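CalG4 (Micromonospora echinospora, PDB 3IA7) is a protein of the GT-B structural clan, with two domains each built round a parallel beta-sheet. Local coordinates at residues E138-L142 / F143-W147; P226-P229 / D230-L234. All blocks are in the same frame, centred on the assembly; numbering follows the deposited sequence.

Interaction 1. Residues E138-L142 / F143-W147; sequences EHYSL and FKELW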
loop_
_atom_site.group_PDB
_atom_site.type_symbol
_atom_site.label_atom_id
_atom_site.label_comp_id
_atom_site.label_asym_id
_atom_site.label_seq_id
_atom_site.Cartn_x
_atom_site.Cartn_y
_atom_site.Cartn_z
ATOM N N GLU A 138 32.908 -4.790 0.232
ATOM C CA GLU A 138 34.296 -4.311 0.064
ATOM C C GLU A 138 34.500 -3.420 -1.169
ATOM O O GLU A 138 35.516 -2.726 -1.277
ATOM C CB GLU A 138 35.271 -5.482 0.087
ATOM C CG GLU A 138 35.224 -6.321 -1.175
ATOM C CD GLU A 138 34.189 -7.465 -1.145
ATOM O OE1 GLU A 138 33.173 -7.414 -0.379
ATOM O OE2 GLU A 138 34.425 -8.434 -1.934
ATOM N N HIS A 139 33.547 -3.440 -2.100
ATOM C CA HIS A 139 33.635 -2.671 -3.334
ATOM C C HIS A 139 33.025 -1.299 -3.260
ATOM O O HIS A 139 33.417 -0.389 -4.021
ATOM C CB HIS A 139 33.004 -3.467 -4.492
ATOM C CG HIS A 139 33.763 -4.703 -4.804
ATOM N ND1 HIS A 139 33.510 -5.901 -4.176
ATOM C CD2 HIS A 139 34.864 -4.898 -5.565
ATOM C CE1 HIS A 139 34.371 -6.806 -4.602
ATOM N NE2 HIS A 139 35.219 -6.218 -5.422
ATOM N N TYR A 140 32.047 -1.154 -2.374
ATOM C CA TYR A 140 31.200 0.037 -2.346
ATOM C C TYR A 140 30.565 0.255 -1.001
ATOM O O TYR A 140 30.039 -0.667 -0.374
ATOM C CB TYR A 140 30.080 -0.011 -3.406
ATOM C CG TYR A 140 29.177 1.206 -3.335
ATOM C CD1 TYR A 140 29.576 2.434 -3.882
ATOM C CD2 TYR A 140 27.936 1.137 -2.706
ATOM C CE1 TYR A 140 28.782 3.547 -3.790
ATOM C CE2 TYR A 140 27.124 2.254 -2.623
ATOM C CZ TYR A 140 27.575 3.460 -3.167
ATOM O OH TYR A 140 26.777 4.565 -3.100
ATOM N N SER A 141 30.633 1.501 -0.548
ATOM C CA SER A 141 29.973 1.874 0.670
ATOM C C SER A 141 29.563 3.333 0.482
ATOM O O SER A 141 30.403 4.205 0.307
ATOM C CB SER A 141 30.896 1.702 1.884
ATOM O OG SER A 141 30.218 2.220 3.032
ATOM N N LEU A 142 28.263 3.581 0.461
ATOM C CA LEU A 142 27.781 4.952 0.281
ATOM C C LEU A 142 28.350 5.866 1.377
ATOM O O LEU A 142 28.800 6.972 1.084
ATOM C CB LEU A 142 26.252 4.996 0.303
ATOM C CG LEU A 142 25.597 6.352 0.493
ATOM C CD1 LEU A 142 25.989 7.291 -0.671
ATOM C CD2 LEU A 142 24.103 6.180 0.632
ATOM N N PHE A 143 28.314 5.401 2.627
ATOM C CA PHE A 143 28.800 6.220 3.735
ATOM C C PHE A 143 30.286 6.609 3.603
ATOM O O PHE A 143 30.668 7.781 3.766
ATOM C CB PHE A 143 28.514 5.512 5.051
ATOM C CG PHE A 143 27.058 5.559 5.433
ATOM C CD1 PHE A 143 26.483 6.748 5.866
ATOM C CD2 PHE A 143 26.258 4.417 5.343
ATOM C CE1 PHE A 143 25.139 6.802 6.218
ATOM C CE2 PHE A 143 24.914 4.459 5.700
ATOM C CZ PHE A 143 24.359 5.661 6.136
ATOM N N LYS A 144 31.112 5.643 3.233
ATOM C CA LYS A 144 32.506 5.948 3.007
ATOM C C LYS A 144 32.626 7.020 1.903
ATOM O O LYS A 144 33.477 7.884 1.983
ATOM C CB LYS A 144 33.256 4.684 2.638
ATOM C CG LYS A 144 33.475 3.777 3.818
ATOM C CD LYS A 144 34.313 2.557 3.467
ATOM C CE LYS A 144 34.520 1.770 4.784
ATOM N NZ LYS A 144 35.410 0.626 4.550
ATOM N N GLU A 145 31.766 6.976 0.878
ATOM C CA GLU A 145 31.847 7.971 -0.215
ATOM C C GLU A 145 31.403 9.352 0.272
ATOM O O GLU A 145 31.954 10.365 -0.156
ATOM C CB GLU A 145 31.025 7.562 -1.460
ATOM C CG GLU A 145 31.492 6.288 -2.173
ATOM C CD GLU A 145 32.986 6.279 -2.489
ATOM O OE1 GLU A 145 33.409 7.027 -3.395
ATOM O OE2 GLU A 145 33.747 5.524 -1.842
ATOM N N LEU A 146 30.413 9.385 1.155
ATOM C CA LEU A 146 29.926 10.639 1.719
ATOM C C LEU A 146 30.968 11.326 2.635
ATOM O O LEU A 146 31.292 12.517 2.454
ATOM C CB LEU A 146 28.631 10.420 2.489
ATOM C CG LEU A 146 27.438 10.134 1.554
ATOM C CD1 LEU A 146 26.217 9.905 2.433
ATOM C CD2 LEU A 146 27.245 11.299 0.522
ATOM N N TRP A 147 31.486 10.562 3.600
ATOM C CA TRP A 147 32.572 11.036 4.467
ATOM C C TRP A 147 33.716 11.544 3.596
ATOM O O TRP A 147 34.272 12.637 3.818
ATOM C CB TRP A 147 33.008 9.921 5.439
ATOM C CG TRP A 147 31.935 9.535 6.406
ATOM C CD1 TRP A 147 30.998 10.361 6.943
ATOM C CD2 TRP A 147 31.664 8.215 6.959
ATOM N NE1 TRP A 147 30.155 9.651 7.782
ATOM C CE2 TRP A 147 30.549 8.339 7.814
ATOM C CE3 TRP A 147 32.262 6.956 6.811
ATOM C CZ2 TRP A 147 29.989 7.241 8.518
ATOM C CZ3 TRP A 147 31.711 5.853 7.525
ATOM C CH2 TRP A 147 30.570 6.018 8.356
HETATM O O HOH W 1 32.760 3.048 -1.527
#

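Interaction 2. Residues P226-P229 / D230-L234; sequences PPRP and DAPVL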
loop_
_atom_site.group_PDB
_atom_site.type_symbol
_atom_site.label_atom_id
_atom_site.label_comp_id
_atom_site.label_asym_id
_atom_site.label_seq_id
_atom_site.Cartn_x
_atom_site.Cartn_y
_atom_site.Cartn_z
ATOM N N PRO A 226 -7.519 11.759 -14.103
ATOM C CA PRO A 226 -7.129 13.008 -14.743
ATOM C C PRO A 226 -8.385 13.696 -15.335
ATOM O O PRO A 226 -9.417 13.019 -15.508
ATOM C CB PRO A 226 -6.143 12.543 -15.851
ATOM C CG PRO A 226 -6.581 11.162 -16.195
ATOM C CD PRO A 226 -7.092 10.581 -14.880
ATOM N N PRO A 227 -8.301 15.009 -15.633
ATOM C CA PRO A 227 -9.451 15.743 -16.175
ATOM C C PRO A 227 -9.791 15.434 -17.638
ATOM O O PRO A 227 -10.913 15.678 -18.037
ATOM C CB PRO A 227 -9.040 17.213 -16.026
ATOM C CG PRO A 227 -7.553 17.175 -16.159
ATOM C CD PRO A 227 -7.146 15.894 -15.429
ATOM N N ARG A 228 -8.823 14.963 -18.431
ATOM C CA ARG A 228 -9.067 14.478 -19.800
ATOM C C ARG A 228 -8.212 13.246 -19.946
ATOM O O ARG A 228 -7.188 13.154 -19.291
ATOM C CB ARG A 228 -8.627 15.480 -20.865
ATOM C CG ARG A 228 -8.923 16.918 -20.590
ATOM C CD ARG A 228 -8.454 17.837 -21.737
ATOM N NE ARG A 228 -6.994 18.006 -21.847
ATOM C CZ ARG A 228 -6.249 18.722 -21.003
ATOM N NH1 ARG A 228 -6.814 19.277 -19.929
ATOM N NH2 ARG A 228 -4.914 18.832 -21.174
ATOM N N PRO A 229 -8.617 12.300 -20.805
ATOM C CA PRO A 229 -7.901 11.033 -20.974
ATOM C C PRO A 229 -6.406 11.170 -21.249
ATOM O O PRO A 229 -5.572 10.416 -20.689
ATOM C CB PRO A 229 -8.603 10.404 -22.182
ATOM C CG PRO A 229 -9.973 10.947 -22.128
ATOM C CD PRO A 229 -9.834 12.361 -21.634
ATOM N N ASP A 230 -6.069 12.126 -22.112
ATOM C CA ASP A 230 -4.691 12.325 -22.534
ATOM C C ASP A 230 -4.100 13.635 -21.970
ATOM O O ASP A 230 -3.108 14.124 -22.476
ATOM C CB ASP A 230 -4.604 12.285 -24.093
ATOM C CG ASP A 230 -4.847 10.872 -24.666
ATOM O OD1 ASP A 230 -4.373 9.887 -24.064
ATOM O OD2 ASP A 230 -5.490 10.740 -25.718
ATOM N N ALA A 231 -4.702 14.220 -20.945
ATOM C CA ALA A 231 -4.049 15.366 -20.284
ATOM C C ALA A 231 -2.635 14.975 -19.828
ATOM O O ALA A 231 -2.485 13.937 -19.196
ATOM C CB ALA A 231 -4.885 15.863 -19.077
ATOM N N PRO A 232 -1.600 15.784 -20.149
ATOM C CA PRO A 232 -0.258 15.510 -19.624
ATOM C C PRO A 232 -0.266 15.851 -18.136
ATOM O O PRO A 232 -0.718 16.945 -17.755
ATOM C CB PRO A 232 0.642 16.490 -20.389
ATOM C CG PRO A 232 -0.209 17.036 -21.516
ATOM C CD PRO A 232 -1.612 16.998 -20.996
ATOM N N VAL A 233 0.068 14.882 -17.298
ATOM C CA VAL A 233 -0.087 15.070 -15.854
ATOM C C VAL A 233 1.325 15.162 -15.233
ATOM O O VAL A 233 2.207 14.361 -15.549
ATOM C CB VAL A 233 -0.898 13.932 -15.182
ATOM C CG1 VAL A 233 -0.923 14.116 -13.634
ATOM C CG2 VAL A 233 -2.375 13.889 -15.706
ATOM N N LEU A 234 1.510 16.144 -14.355
ATOM C CA LEU A 234 2.700 16.252 -13.547
ATOM C C LEU A 234 2.365 16.056 -12.088
ATOM O O LEU A 234 1.433 16.708 -11.562
ATOM C CB LEU A 234 3.355 17.624 -13.755
ATOM C CG LEU A 234 4.583 17.960 -12.868
ATOM C CD1 LEU A 234 5.832 17.064 -13.144
ATOM C CD2 LEU A 234 4.950 19.418 -12.990
#

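Interaction 1. Residues E138-L142 / F143-W147
Phe143 CB lies beside the hydroxyl of Ser141, 4.2 Å from Ser141 OG, in the first turn of helix 142-150. Lys144 lies alongside Ser141. Its CG is 3.7 Å from Ser141 OG, and the chain runs on extended past the serine CB to a salt bridge between Lys144 NZ and Asp183. Glu145 holds the first turn twice. Its N donates to Ser141 O at 3.1 Å. Its chain bends at chi2 (-51°), which turns the carboxylate back toward the start of the helix. There a water accepts from Ser141 N at 2.8 Å and donates to Glu145 OE2 at 2.7 Å. The same OE2 pairs with Lys148. Glu145 CG also reaches the Tyr140 ring obliquely, 4.2 Å from CE1. Leu146 N bonds to Leu142 O at 2.9 Å. The side chains of the same two residues also meet, Leu142 CD1 to Leu146 CG at 3.9 Å, an i to i+4 apolar contact. This is the N terminus of an alpha-helix. Ser141 is the N-cap residue, the i to i+4 backbone bonds begin at its carbonyl, and a water joins its N-H to Glu145, four residues after the N-cap.

Interaction 2. Residues P226-P229 / D230-L234
Arg228 lays one face of its guanidinium over the methyl group of Ala231. The methyl carbon Ala231 CB is centred on the flat group of Arg228, 3.6 Å from its plane. The arginine chain bends at chi3 (-72°), which folds the flat end back over the turn. Arg228 NH2 lies 3.8 Å from Pro232 CD, and this nitrogen is hydrogen-bonded to the carbonyl of Pro260, which helps to fix the group. Beneath it, residues Arg228 to Ala231 form a type I beta turn, with Pro229 and Asp230 at the two central positions. Ala231 N donates to Arg228 O at 3.2 Å. The N-H points well at the oxygen (161°), but the donor sits above the carbonyl plane and away from a lone pair. The Ala231 methyl also meets the ring of Pro227, where Pro227 CG lies 4.2 Å from Ala231 CB. Further along, Pro226 CB touches Val233 CG2 at 4.0 Å. Pro226 also packs on His297, a calcium ligand together with Gln225, and its side chain is about 5 Å from the ion. The turn leads through Pro232 into strand 233-237. Pro232 and Leu234 bond through their backbones to His262 in strand 262-266, while Val233 pairs with Arg299 in strand 298-303 on the other side.

How the interactions relate
From the N terminus, the chain first builds most of the seven-stranded parallel sheet, up to strand 127-131. Interaction 1 then closes a single helical turn where the loop after that strand enters helix 142-150. Strands 189-191 and 208-210 complete this sheet before interaction 2 begins. Interaction 2 closes the short turn that leads into strand 233-237, the first strand of the six-stranded sheet. The two contacts are in series, so they neither nest nor cross. Their centres are 42 Å apart and their nearest atoms about 25 Å apart. Each stays within one continuous run of chain: one enters a helix of the N-terminal half, the other a strand of the C-terminal half.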